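Local coordinates for major capsid protein (Faustovirus, PDB 5J7O) that folds as a double jelly-roll and assembles into a three-chain capsomer, which probably tiles the protein shell of this large double-stranded DNA virus, at residues 207-210 against 211-215; 542-545 against 546-550; 426-430 against 431-435; 278-282 against 283-287; 325-328 against 329-333. All blocks are in the same frame, centred on the assembly; numbering follows the deposited sequence.

Contact 1 (207-210 against 211-215); sequences IMYN and KFHVP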
loop_
_atom_site.group_PDB
_atom_site.type_symbol
_atom_site.label_atom_id
_atom_site.label_comp_id
_atom_site.label_asym_id
_atom_site.label_seq_id
_atom_site.Cartn_x
_atom_site.Cartn_y
_atom_site.Cartn_z
ATOM N N ILE B 207 -14.078 9.112 -13.060
ATOM C CA ILE B 207 -13.169 9.429 -11.965
ATOM C C ILE B 207 -13.844 9.213 -10.615
ATOM O O ILE B 207 -13.167 8.933 -9.622
ATOM C CB ILE B 207 -12.617 10.861 -12.094
ATOM C CG1 ILE B 207 -13.722 11.901 -11.903
ATOM C CG2 ILE B 207 -11.939 11.041 -13.436
ATOM C CD1 ILE B 207 -13.211 13.324 -11.831
ATOM N N MET B 208 -15.173 9.332 -10.547
ATOM C CA MET B 208 -15.873 8.969 -9.319
ATOM C C MET B 208 -15.735 7.479 -9.038
ATOM O O MET B 208 -15.535 7.071 -7.888
ATOM C CB MET B 208 -17.347 9.364 -9.410
ATOM C CG MET B 208 -17.596 10.863 -9.420
ATOM S SD MET B 208 -16.937 11.697 -7.966
ATOM C CE MET B 208 -17.600 13.345 -8.194
ATOM N N TYR B 209 -15.836 6.652 -10.082
ATOM C CA TYR B 209 -15.606 5.220 -9.923
ATOM C C TYR B 209 -14.158 4.938 -9.544
ATOM O O TYR B 209 -13.887 4.071 -8.703
ATOM C CB TYR B 209 -15.979 4.486 -11.212
ATOM C CG TYR B 209 -15.885 2.979 -11.125
ATOM C CD1 TYR B 209 -14.669 2.325 -11.293
ATOM C CD2 TYR B 209 -17.014 2.207 -10.889
ATOM C CE1 TYR B 209 -14.580 0.950 -11.215
ATOM C CE2 TYR B 209 -16.935 0.829 -10.813
ATOM C CZ TYR B 209 -15.716 0.207 -10.977
ATOM O OH TYR B 209 -15.630 -1.163 -10.902
ATOM N N ASN B 210 -13.216 5.653 -10.163
ATOM C CA ASN B 210 -11.805 5.477 -9.829
ATOM C C ASN B 210 -11.542 5.755 -8.355
ATOM O O ASN B 210 -10.657 5.137 -7.753
ATOM C CB ASN B 210 -10.953 6.392 -10.713
ATOM C CG ASN B 210 -9.474 6.319 -10.383
ATOM O OD1 ASN B 210 -8.815 5.313 -10.646
ATOM N ND2 ASN B 210 -8.941 7.399 -9.824
ATOM N N LYS B 211 -12.313 6.663 -7.752
ATOM C CA LYS B 211 -12.071 7.042 -6.367
ATOM C C LYS B 211 -12.786 6.127 -5.376
ATOM O O LYS B 211 -12.281 5.914 -4.269
ATOM C CB LYS B 211 -12.509 8.491 -6.134
ATOM C CG LYS B 211 -11.767 9.535 -6.968
ATOM C CD LYS B 211 -12.443 10.898 -6.869
ATOM C CE LYS B 211 -12.003 11.837 -7.985
ATOM N NZ LYS B 211 -10.561 12.206 -7.894
ATOM N N PHE B 212 -13.939 5.569 -5.748
ATOM C CA PHE B 212 -14.815 4.922 -4.780
ATOM C C PHE B 212 -14.955 3.415 -4.940
ATOM O O PHE B 212 -15.452 2.767 -4.014
ATOM C CB PHE B 212 -16.220 5.541 -4.836
ATOM C CG PHE B 212 -16.330 6.865 -4.140
ATOM C CD1 PHE B 212 -16.389 6.935 -2.757
ATOM C CD2 PHE B 212 -16.390 8.039 -4.870
ATOM C CE1 PHE B 212 -16.496 8.156 -2.117
ATOM C CE2 PHE B 212 -16.498 9.261 -4.237
ATOM C CZ PHE B 212 -16.550 9.320 -2.857
ATOM N N HIS B 213 -14.555 2.832 -6.072
ATOM C CA HIS B 213 -14.908 1.436 -6.309
ATOM C C HIS B 213 -13.739 0.618 -6.841
ATOM O O HIS B 213 -13.947 -0.391 -7.525
ATOM C CB HIS B 213 -16.095 1.336 -7.267
ATOM C CG HIS B 213 -17.294 2.111 -6.819
ATOM N ND1 HIS B 213 -17.960 1.836 -5.645
ATOM C CD2 HIS B 213 -17.940 3.159 -7.382
ATOM C CE1 HIS B 213 -18.968 2.679 -5.506
ATOM N NE2 HIS B 213 -18.978 3.492 -6.546
ATOM N N VAL B 214 -12.510 1.020 -6.539
ATOM C CA VAL B 214 -11.346 0.225 -6.923
ATOM C C VAL B 214 -10.537 -0.097 -5.673
ATOM O O VAL B 214 -9.610 0.650 -5.325
ATOM C CB VAL B 214 -10.485 0.945 -7.973
ATOM C CG1 VAL B 214 -9.416 0.002 -8.501
ATOM C CG2 VAL B 214 -11.348 1.470 -9.110
ATOM N N PRO B 215 -10.851 -1.179 -4.966
ATOM C CA PRO B 215 -10.041 -1.573 -3.809
ATOM C C PRO B 215 -8.638 -1.976 -4.233
ATOM O O PRO B 215 -8.320 -2.107 -5.417
ATOM C CB PRO B 215 -10.813 -2.753 -3.212
ATOM C CG PRO B 215 -11.661 -3.258 -4.333
ATOM C CD PRO B 215 -12.010 -2.066 -5.163
HETATM O O HOH W 1 -9.350 10.666 -9.381
#
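H213 sets its CB over one face of the Y209 ring, 3.8 Å from the ring centroid and only 16° off the ring normal, which meets the geometry of a CH-pi contact. The ring is there because Y209 CG stands anti to the backbone N (chi1 -175°), and V214 CG2 adds a second touch, 3.9 Å from Y209 CE1. The F212 ring is also tightly held: M208 O lies in its plane at the edge, 3.3 Å from CD2, and Y448 and F568 pack against it. The looser, hydrated side is at N210, partly exposed, whose OD1 is held by W222. Buried K211 borders it, CG 3.1 Å from I207 O and NZ held by D563 and H469 O; a water accepts from K211 NZ and, weakly, from N210 ND2. Backbone bonds to K211 and F212 are weak and forked, whereas H213 N reaches Y209 O at 3.0 Å just as the chain leaves helical geometry: the C-terminal end of helix 203-212, where the last turn loosens into forked bonds.

Contact 2 (542-545 against 546-550); sequences AQFY and RDYIP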
loop_
_atom_site.group_PDB
_atom_site.type_symbol
_atom_site.label_atom_id
_atom_site.label_comp_id
_atom_site.label_asym_id
_atom_site.label_seq_id
_atom_site.Cartn_x
_atom_site.Cartn_y
_atom_site.Cartn_z
ATOM N N ALA B 542 -17.763 18.302 5.665
ATOM C CA ALA B 542 -17.499 17.531 4.454
ATOM C C ALA B 542 -16.838 16.194 4.762
ATOM O O ALA B 542 -16.985 15.240 3.990
ATOM C CB ALA B 542 -16.632 18.343 3.496
ATOM N N GLN B 543 -16.115 16.100 5.881
ATOM C CA GLN B 543 -15.469 14.841 6.234
ATOM C C GLN B 543 -16.474 13.759 6.609
ATOM O O GLN B 543 -16.136 12.571 6.546
ATOM C CB GLN B 543 -14.483 15.054 7.382
ATOM C CG GLN B 543 -15.136 15.494 8.674
ATOM C CD GLN B 543 -14.136 15.734 9.786
ATOM O OE1 GLN B 543 -14.128 16.795 10.406
ATOM N NE2 GLN B 543 -13.292 14.743 10.051
ATOM N N PHE B 544 -17.692 14.139 7.004
ATOM C CA PHE B 544 -18.726 13.145 7.269
ATOM C C PHE B 544 -19.066 12.363 6.005
ATOM O O PHE B 544 -19.226 11.137 6.048
ATOM C CB PHE B 544 -19.975 13.826 7.835
ATOM C CG PHE B 544 -21.076 12.872 8.214
ATOM C CD1 PHE B 544 -21.094 12.276 9.465
ATOM C CD2 PHE B 544 -22.101 12.584 7.326
ATOM C CE1 PHE B 544 -22.106 11.403 9.819
ATOM C CE2 PHE B 544 -23.116 11.711 7.675
ATOM C CZ PHE B 544 -23.119 11.121 8.924
ATOM N N TYR B 545 -19.169 13.055 4.870
ATOM C CA TYR B 545 -19.489 12.396 3.610
ATOM C C TYR B 545 -18.269 11.793 2.928
ATOM O O TYR B 545 -18.419 10.852 2.141
ATOM C CB TYR B 545 -20.161 13.379 2.650
ATOM C CG TYR B 545 -21.390 14.051 3.213
ATOM C CD1 TYR B 545 -22.603 13.378 3.288
ATOM C CD2 TYR B 545 -21.340 15.363 3.663
ATOM C CE1 TYR B 545 -23.731 13.993 3.795
ATOM C CE2 TYR B 545 -22.461 15.985 4.176
ATOM C CZ TYR B 545 -23.653 15.296 4.238
ATOM O OH TYR B 545 -24.770 15.917 4.746
ATOM N N ARG B 546 -17.072 12.312 3.198
ATOM C CA ARG B 546 -15.873 11.782 2.564
ATOM C C ARG B 546 -15.287 10.600 3.323
ATOM O O ARG B 546 -14.869 9.615 2.706
ATOM C CB ARG B 546 -14.812 12.876 2.437
ATOM C CG ARG B 546 -13.505 12.389 1.833
ATOM C CD ARG B 546 -12.402 13.397 2.069
ATOM N NE ARG B 546 -12.114 13.553 3.490
ATOM C CZ ARG B 546 -11.722 14.692 4.050
ATOM N NH1 ARG B 546 -11.587 15.782 3.308
ATOM N NH2 ARG B 546 -11.478 14.744 5.351
ATOM N N ASP B 547 -15.249 10.676 4.652
ATOM C CA ASP B 547 -14.570 9.678 5.465
ATOM C C ASP B 547 -15.522 8.723 6.173
ATOM O O ASP B 547 -15.319 7.507 6.124
ATOM C CB ASP B 547 -13.667 10.371 6.494
ATOM C CG ASP B 547 -12.660 11.300 5.849
ATOM O OD1 ASP B 547 -12.289 11.055 4.683
ATOM O OD2 ASP B 547 -12.243 12.276 6.506
ATOM N N TYR B 548 -16.563 9.237 6.832
ATOM C CA TYR B 548 -17.393 8.364 7.657
ATOM C C TYR B 548 -18.290 7.469 6.808
ATOM O O TYR B 548 -18.320 6.248 7.000
ATOM C CB TYR B 548 -18.239 9.176 8.634
ATOM C CG TYR B 548 -19.153 8.282 9.432
ATOM C CD1 TYR B 548 -20.529 8.320 9.256
ATOM C CD2 TYR B 548 -18.631 7.362 10.329
ATOM C CE1 TYR B 548 -21.362 7.485 9.977
ATOM C CE2 TYR B 548 -19.452 6.522 11.049
ATOM C CZ TYR B 548 -20.816 6.589 10.872
ATOM O OH TYR B 548 -21.634 5.752 11.593
ATOM N N ILE B 549 -19.048 8.060 5.881
ATOM C CA ILE B 549 -20.003 7.274 5.094
ATOM C C ILE B 549 -19.317 6.186 4.274
ATOM O O ILE B 549 -19.768 5.029 4.329
ATOM C CB ILE B 549 -20.881 8.206 4.239
ATOM C CG1 ILE B 549 -21.893 8.940 5.122
ATOM C CG2 ILE B 549 -21.590 7.421 3.143
ATOM C CD1 ILE B 549 -22.845 9.832 4.352
ATOM N N PRO B 550 -18.252 6.462 3.510
ATOM C CA PRO B 550 -17.592 5.360 2.789
ATOM C C PRO B 550 -16.960 4.327 3.707
ATOM O O PRO B 550 -16.834 3.161 3.312
ATOM C CB PRO B 550 -16.538 6.080 1.936
ATOM C CG PRO B 550 -17.046 7.472 1.805
ATOM C CD PRO B 550 -17.681 7.766 3.125
#
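F544 and Y548 lie side by side and point the same way on helix 542-552, which widens into a pi-type turn at 546-548. Both place CG anti to the backbone N (chi1 -177° for F544), which accounts for the shared direction; their planes stand 35° apart, and F544 CE1 comes 3.5 Å from Y548 CD1. I549 approaches from the other side of F544: its CD1 sits 3.8 Å from F544 CE2 and 3.7 Å from Y545 CD1, running alongside the Y545 side chain. The wide turn is evident in I549 N, which bonds F544 O five residues back at 3.1 Å. P550 has no N-H to give, and its CD instead packs 3.3 Å from Y545 O where the helix kinks. Outside the helix, Y548 OH bonds D102 of the third subunit, Y545 OH bonds V527 O, and R546 NH1 pairs with E522. R546 grips D547 side-on, NH2 to OD2 and NE to OD1; NE meets OD1 at 2.8 Å from 38° above the carboxylate plane.

Contact 3 (426-430 against 431-435); sequences QREVN and AADQV
E428 and D433 bring two carboxylates together: E428 OE2 lies 2.9 Å from D433 OD2. Both atoms are acceptors as ionised groups, so the proximity is unfavourable unless something offsets it, and is consistent with one of the acids carrying a proton. The side chains cross at about a right angle, with carboxylate planes 77° apart. E428 OE2 also presses on V435 CG2 at 3.3 Å, and two residues back along its strand, Q426 CB meets the other methyl, V435 CG1, at 3.9 Å, an apolar touch beside the acidic one. E428 reaches across because its chain folds at chi2 (-81°).

The next shell is backbone. D433 and V435 pair with Y596 and I594 of strand 592-597, while Q426 and E428 pair with L609 and C607 of strand 607-620; each half of the contact is thus fixed by a different sheet. N430 O accepts from Y596 OH, tying the connecting bend to the sheet of strand 592-597, and R427 forms a salt bridge with D608. The axes of the short strand segments 426-428 and 432-435 come no nearer than 9.9 Å and run at 164°, too far apart for direct backbone pairing. Two nearly antiparallel consecutive strands that face each other through side chains form a beta-arch, the way a jelly-roll chain passes between the sheets of its sandwich.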
loop_
_atom_site.group_PDB
_atom_site.type_symbol
_atom_site.label_atom_id
_atom_site.label_comp_id
_atom_site.label_asym_id
_atom_site.label_seq_id
_atom_site.Cartn_x
_atom_site.Cartn_y
_atom_site.Cartn_z
ATOM N N GLN B 426 -22.727 22.293 -12.095
ATOM C CA GLN B 426 -23.104 23.688 -11.904
ATOM C C GLN B 426 -21.855 24.493 -11.578
ATOM O O GLN B 426 -21.214 24.258 -10.548
ATOM C CB GLN B 426 -24.135 23.824 -10.783
ATOM C CG GLN B 426 -24.506 25.261 -10.446
ATOM C CD GLN B 426 -25.498 25.853 -11.425
ATOM O OE1 GLN B 426 -26.660 25.447 -11.468
ATOM N NE2 GLN B 426 -25.046 26.817 -12.218
ATOM N N ARG B 427 -21.506 25.433 -12.451
ATOM C CA ARG B 427 -20.386 26.319 -12.178
ATOM C C ARG B 427 -20.781 27.351 -11.134
ATOM O O ARG B 427 -21.865 27.940 -11.199
ATOM C CB ARG B 427 -19.910 27.023 -13.447
ATOM C CG ARG B 427 -18.887 28.105 -13.153
ATOM C CD ARG B 427 -17.810 28.168 -14.205
ATOM N NE ARG B 427 -17.110 26.902 -14.377
ATOM C CZ ARG B 427 -16.030 26.752 -15.137
ATOM N NH1 ARG B 427 -15.526 27.794 -15.784
ATOM N NH2 ARG B 427 -15.452 25.564 -15.246
ATOM N N GLU B 428 -19.892 27.569 -10.170
ATOM C CA GLU B 428 -20.171 28.433 -9.035
ATOM C C GLU B 428 -19.049 29.438 -8.838
ATOM O O GLU B 428 -17.869 29.117 -9.013
ATOM C CB GLU B 428 -20.349 27.613 -7.751
ATOM C CG GLU B 428 -21.630 26.804 -7.690
ATOM C CD GLU B 428 -22.829 27.637 -7.282
ATOM O OE1 GLU B 428 -22.686 28.872 -7.154
ATOM O OE2 GLU B 428 -23.915 27.055 -7.082
ATOM N N VAL B 429 -19.431 30.663 -8.480
ATOM C CA VAL B 429 -18.534 31.647 -7.896
ATOM C C VAL B 429 -19.018 32.096 -6.525
ATOM O O VAL B 429 -18.460 33.030 -5.947
ATOM C CB VAL B 429 -18.336 32.858 -8.831
ATOM C CG1 VAL B 429 -17.627 32.434 -10.109
ATOM C CG2 VAL B 429 -19.671 33.515 -9.143
ATOM N N ASN B 430 -20.050 31.446 -5.996
ATOM C CA ASN B 430 -20.608 31.784 -4.696
ATOM C C ASN B 430 -19.961 30.934 -3.610
ATOM O O ASN B 430 -19.751 29.732 -3.788
ATOM C CB ASN B 430 -22.124 31.572 -4.692
ATOM C CG ASN B 430 -22.816 32.290 -5.836
ATOM O OD1 ASN B 430 -23.430 31.661 -6.699
ATOM N ND2 ASN B 430 -22.719 33.614 -5.847
ATOM N N ALA B 431 -19.644 31.575 -2.481
ATOM C CA ALA B 431 -19.035 30.853 -1.368
ATOM C C ALA B 431 -19.999 29.847 -0.755
ATOM O O ALA B 431 -19.565 28.850 -0.167
ATOM C CB ALA B 431 -18.549 31.839 -0.307
ATOM N N ALA B 432 -21.302 30.090 -0.876
ATOM C CA ALA B 432 -22.319 29.182 -0.370
ATOM C C ALA B 432 -23.540 29.291 -1.267
ATOM O O ALA B 432 -23.928 30.396 -1.659
ATOM C CB ALA B 432 -22.691 29.502 1.081
ATOM N N ASP B 433 -24.140 28.149 -1.595
ATOM C CA ASP B 433 -25.277 28.164 -2.503
ATOM C C ASP B 433 -26.099 26.897 -2.320
ATOM O O ASP B 433 -25.630 25.896 -1.772
ATOM C CB ASP B 433 -24.829 28.304 -3.961
ATOM C CG ASP B 433 -25.928 28.833 -4.861
ATOM O OD1 ASP B 433 -27.083 28.929 -4.395
ATOM O OD2 ASP B 433 -25.639 29.148 -6.035
ATOM N N GLN B 434 -27.339 26.965 -2.800
ATOM C CA GLN B 434 -28.292 25.861 -2.760
ATOM C C GLN B 434 -28.634 25.522 -4.205
ATOM O O GLN B 434 -29.266 26.324 -4.902
ATOM C CB GLN B 434 -29.542 26.238 -1.964
ATOM C CG GLN B 434 -29.261 26.890 -0.610
ATOM C CD GLN B 434 -28.859 28.351 -0.723
ATOM O OE1 GLN B 434 -29.474 29.122 -1.461
ATOM N NE2 GLN B 434 -27.812 28.735 -0.001
ATOM N N VAL B 435 -28.214 24.344 -4.655
ATOM C CA VAL B 435 -28.214 23.996 -6.071
ATOM C C VAL B 435 -29.296 22.953 -6.314
ATOM O O VAL B 435 -29.174 21.802 -5.874
ATOM C CB VAL B 435 -26.839 23.487 -6.523
ATOM C CG1 VAL B 435 -26.824 23.255 -8.024
ATOM C CG2 VAL B 435 -25.756 24.473 -6.110
#

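Contact 4 (278-282 against 283-287); sequences QVVFG and AQTPK
K287 NZ donates to F281 O at 2.7 Å, one of two hydrogen bonds between 278-282 and 283-287. The ammonium comes from above the carbonyl plane, 54° out of it, and spans the gap because the lysine chain is fully extended beyond CG. The second bond, T285 N to G282 O at 3.3 Å, closes a type I beta turn, with A283 and Q284 at its two central positions. Van der Waals contacts are few. T285 OG1 rests 3.4 Å from V280 CG2 and 3.8 Å from F281 CA, while K287 CE passes 3.6 Å from G282 O. Polar and sheet contacts then tie the bend to its surroundings: T285 OG1 bonds E229 OE1 of its own chain and R274 NE of the third subunit, and residues 278-280 pair antiparallel with a strand of that same subunit. Since the guanidinium N-H can only donate and the carboxylate only accepts when ionised, the T285 hydroxyl probably relays between R274 and E229, linking the turn to the subunit interface.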
loop_
_atom_site.group_PDB
_atom_site.type_symbol
_atom_site.label_atom_id
_atom_site.label_comp_id
_atom_site.label_asym_id
_atom_site.label_seq_id
_atom_site.Cartn_x
_atom_site.Cartn_y
_atom_site.Cartn_z
ATOM N N GLN B 278 10.461 3.751 -4.459
ATOM C CA GLN B 278 9.579 3.449 -5.573
ATOM C C GLN B 278 9.896 4.367 -6.743
ATOM O O GLN B 278 10.128 5.567 -6.561
ATOM C CB GLN B 278 8.112 3.596 -5.169
ATOM C CG GLN B 278 7.725 2.731 -3.987
ATOM C CD GLN B 278 6.383 2.056 -4.174
ATOM O OE1 GLN B 278 6.277 0.832 -4.100
ATOM N NE2 GLN B 278 5.348 2.852 -4.415
ATOM N N VAL B 279 9.921 3.792 -7.940
ATOM C CA VAL B 279 10.148 4.544 -9.164
ATOM C C VAL B 279 9.002 4.263 -10.123
ATOM O O VAL B 279 8.394 3.189 -10.102
ATOM C CB VAL B 279 11.503 4.194 -9.821
ATOM C CG1 VAL B 279 12.656 4.566 -8.901
ATOM C CG2 VAL B 279 11.552 2.719 -10.180
ATOM N N VAL B 280 8.699 5.250 -10.959
ATOM C CA VAL B 280 7.737 5.103 -12.039
ATOM C C VAL B 280 8.426 5.490 -13.337
ATOM O O VAL B 280 9.308 6.355 -13.361
ATOM C CB VAL B 280 6.469 5.956 -11.807
ATOM C CG1 VAL B 280 5.697 5.447 -10.597
ATOM C CG2 VAL B 280 6.837 7.421 -11.628
ATOM N N PHE B 281 8.035 4.824 -14.418
ATOM C CA PHE B 281 8.603 5.105 -15.734
ATOM C C PHE B 281 7.607 4.697 -16.815
ATOM O O PHE B 281 7.933 3.981 -17.763
ATOM C CB PHE B 281 9.958 4.416 -15.908
ATOM C CG PHE B 281 9.985 2.971 -15.482
ATOM C CD1 PHE B 281 10.235 2.620 -14.162
ATOM C CD2 PHE B 281 9.793 1.963 -16.410
ATOM C CE1 PHE B 281 10.263 1.294 -13.777
ATOM C CE2 PHE B 281 9.820 0.634 -16.031
ATOM C CZ PHE B 281 10.056 0.300 -14.712
ATOM N N GLY B 282 6.367 5.170 -16.688
ATOM C CA GLY B 282 5.330 4.832 -17.638
ATOM C C GLY B 282 4.764 6.015 -18.395
ATOM O O GLY B 282 5.492 6.950 -18.744
ATOM N N ALA B 283 3.452 5.986 -18.641
ATOM C CA ALA B 283 2.829 6.979 -19.510
ATOM C C ALA B 283 2.850 8.378 -18.905
ATOM O O ALA B 283 2.839 9.368 -19.646
ATOM C CB ALA B 283 1.394 6.567 -19.832
ATOM N N GLN B 284 2.878 8.490 -17.577
ATOM C CA GLN B 284 2.863 9.798 -16.933
ATOM C C GLN B 284 4.253 10.379 -16.719
ATOM O O GLN B 284 4.371 11.584 -16.463
ATOM C CB GLN B 284 2.132 9.723 -15.587
ATOM C CG GLN B 284 0.615 9.676 -15.704
ATOM C CD GLN B 284 0.100 8.345 -16.216
ATOM O OE1 GLN B 284 0.603 7.286 -15.840
ATOM N NE2 GLN B 284 -0.906 8.392 -17.080
ATOM N N THR B 285 5.297 9.567 -16.816
ATOM C CA THR B 285 6.659 10.066 -16.652
ATOM C C THR B 285 7.154 10.662 -17.966
ATOM O O THR B 285 7.072 10.002 -19.007
ATOM C CB THR B 285 7.591 8.943 -16.196
ATOM O OG1 THR B 285 7.249 8.548 -14.862
ATOM C CG2 THR B 285 9.040 9.402 -16.223
ATOM N N PRO B 286 7.662 11.895 -17.959
ATOM C CA PRO B 286 8.083 12.531 -19.217
ATOM C C PRO B 286 9.244 11.785 -19.858
ATOM O O PRO B 286 10.233 11.455 -19.200
ATOM C CB PRO B 286 8.493 13.943 -18.781
ATOM C CG PRO B 286 7.844 14.146 -17.445
ATOM C CD PRO B 286 7.814 12.795 -16.805
ATOM N N LYS B 287 9.117 11.524 -21.159
ATOM C CA LYS B 287 10.124 10.785 -21.907
ATOM C C LYS B 287 10.354 11.451 -23.254
ATOM O O LYS B 287 9.471 12.129 -23.788
ATOM C CB LYS B 287 9.710 9.324 -22.128
ATOM C CG LYS B 287 9.472 8.533 -20.856
ATOM C CD LYS B 287 9.064 7.105 -21.175
ATOM C CE LYS B 287 8.857 6.293 -19.908
ATOM N NZ LYS B 287 8.556 4.866 -20.208
#

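Contact 5 (325-328 against 329-333); sequences DIEQ and QSNIL
Over one face of the E327 carboxylate stands N331 ND2, 2.8 Å from OE2 and 69° out of the carboxylate plane. Taken from the N331 amide, the same bond lies in the amide plane, and the two flat groups are turned 68° against each other. Aliphatic parts pack just behind: E327 CG lies 3.6 Å from N331 CB. The acid folds back at chi2 (63°), and this brings OE2 close enough to take a second, weak bond from Q328 N at 3.1 Å. The backbone makes a type I turn, N331 N reaching Q328 O at 3.3 Å, and this turn is the start of the short 3-10 segment 329-331 that follows strand 320-326. There Q329 O accepts from two amides, I332 N at 2.9 Å and L333 N at 3.0 Å. I332 turns its side chain back to the strand end, CD1 4.1 Å from E327 CG. Beyond the bend, Q329 NE2 is bound by D384 O and Q387 OE1, and I332 packs on Y177 and R184.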
loop_
_atom_site.group_PDB
_atom_site.type_symbol
_atom_site.label_atom_id
_atom_site.label_comp_id
_atom_site.label_asym_id
_atom_site.label_seq_id
_atom_site.Cartn_x
_atom_site.Cartn_y
_atom_site.Cartn_z
ATOM N N ASP B 325 -17.536 9.365 -27.278
ATOM C CA ASP B 325 -16.923 10.634 -27.647
ATOM C C ASP B 325 -15.486 10.656 -27.142
ATOM O O ASP B 325 -15.224 10.311 -25.985
ATOM C CB ASP B 325 -17.709 11.812 -27.072
ATOM C CG ASP B 325 -19.091 11.945 -27.680
ATOM O OD1 ASP B 325 -19.321 11.380 -28.772
ATOM O OD2 ASP B 325 -19.947 12.622 -27.072
ATOM N N ILE B 326 -14.560 11.059 -28.007
ATOM C CA ILE B 326 -13.132 11.014 -27.719
ATOM C C ILE B 326 -12.637 12.429 -27.451
ATOM O O ILE B 326 -12.956 13.360 -28.202
ATOM C CB ILE B 326 -12.347 10.358 -28.869
ATOM C CG1 ILE B 326 -12.844 8.929 -29.092
ATOM C CG2 ILE B 326 -10.858 10.354 -28.568
ATOM C CD1 ILE B 326 -12.697 8.036 -27.878
ATOM N N GLU B 327 -11.862 12.584 -26.382
ATOM C CA GLU B 327 -11.322 13.874 -25.981
ATOM C C GLU B 327 -10.313 14.383 -27.013
ATOM O O GLU B 327 -9.732 13.618 -27.788
ATOM C CB GLU B 327 -10.668 13.753 -24.601
ATOM C CG GLU B 327 -10.124 15.046 -24.015
ATOM C CD GLU B 327 -11.203 16.080 -23.771
ATOM O OE1 GLU B 327 -12.059 15.852 -22.891
ATOM O OE2 GLU B 327 -11.198 17.120 -24.463
ATOM N N GLN B 328 -10.125 15.702 -27.025
ATOM C CA GLN B 328 -9.083 16.304 -27.845
ATOM C C GLN B 328 -7.710 15.825 -27.387
ATOM O O GLN B 328 -7.505 15.478 -26.220
ATOM C CB GLN B 328 -9.157 17.830 -27.766
ATOM C CG GLN B 328 -10.562 18.399 -27.880
ATOM C CD GLN B 328 -10.588 19.911 -27.752
ATOM O OE1 GLN B 328 -9.779 20.610 -28.360
ATOM N NE2 GLN B 328 -11.519 20.420 -26.954
ATOM N N GLN B 329 -6.756 15.810 -28.324
ATOM C CA GLN B 329 -5.415 15.333 -28.000
ATOM C C GLN B 329 -4.743 16.228 -26.966
ATOM O O GLN B 329 -4.001 15.744 -26.103
ATOM C CB GLN B 329 -4.559 15.253 -29.264
ATOM C CG GLN B 329 -3.190 14.624 -29.034
ATOM C CD GLN B 329 -2.169 15.030 -30.079
ATOM O OE1 GLN B 329 -2.236 16.127 -30.637
ATOM N NE2 GLN B 329 -1.216 14.147 -30.349
ATOM N N SER B 330 -4.997 17.536 -27.034
ATOM C CA SER B 330 -4.336 18.493 -26.155
ATOM C C SER B 330 -4.730 18.339 -24.691
ATOM O O SER B 330 -4.092 18.957 -23.832
ATOM C CB SER B 330 -4.629 19.918 -26.627
ATOM O OG SER B 330 -5.993 20.069 -26.980
ATOM N N ASN B 331 -5.754 17.545 -24.384
ATOM C CA ASN B 331 -6.130 17.258 -23.005
ATOM C C ASN B 331 -5.640 15.897 -22.531
ATOM O O ASN B 331 -5.859 15.544 -21.368
ATOM C CB ASN B 331 -7.651 17.341 -22.840
ATOM C CG ASN B 331 -8.170 18.761 -22.915
ATOM O OD1 ASN B 331 -7.476 19.708 -22.542
ATOM N ND2 ASN B 331 -9.398 18.919 -23.395
ATOM N N ILE B 332 -4.981 15.129 -23.396
ATOM C CA ILE B 332 -4.515 13.792 -23.067
ATOM C C ILE B 332 -2.993 13.717 -23.042
ATOM O O ILE B 332 -2.414 13.098 -22.146
ATOM C CB ILE B 332 -5.100 12.759 -24.056
ATOM C CG1 ILE B 332 -6.629 12.776 -24.003
ATOM C CG2 ILE B 332 -4.560 11.366 -23.765
ATOM C CD1 ILE B 332 -7.194 12.485 -22.632
ATOM N N LEU B 333 -2.333 14.348 -24.008
ATOM C CA LEU B 333 -0.886 14.289 -24.166
ATOM C C LEU B 333 -0.310 15.679 -23.949
ATOM O O LEU B 333 -0.841 16.662 -24.478
ATOM C CB LEU B 333 -0.524 13.765 -25.557
ATOM C CG LEU B 333 0.938 13.467 -25.872
ATOM C CD1 LEU B 333 1.412 12.240 -25.109
ATOM C CD2 LEU B 333 1.106 13.277 -27.367
#

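Overall arrangement
Along the chain the order is contact 1, contact 4, contact 5, contact 3 and contact 2. Contacts 1 and 2, each within a helix, have centres 15 Å apart and are the only pair that touch, through F212 CE1 and P550 CG at 4.0 Å. Contacts 4 and 5 come next in proximity, centres 20 Å and nearest atoms about 6 Å apart, each at a strand end. Contact 3 links two sheets of the half of the chain that also holds contact 2, 21 Å away between centres. Contacts 1, 2 and 4 all meet the third subunit, and 1 and 4 also the second, whereas contacts 3 and 5 touch no other chain, so the set samples both trimer interfaces and turns away from any subunit interface.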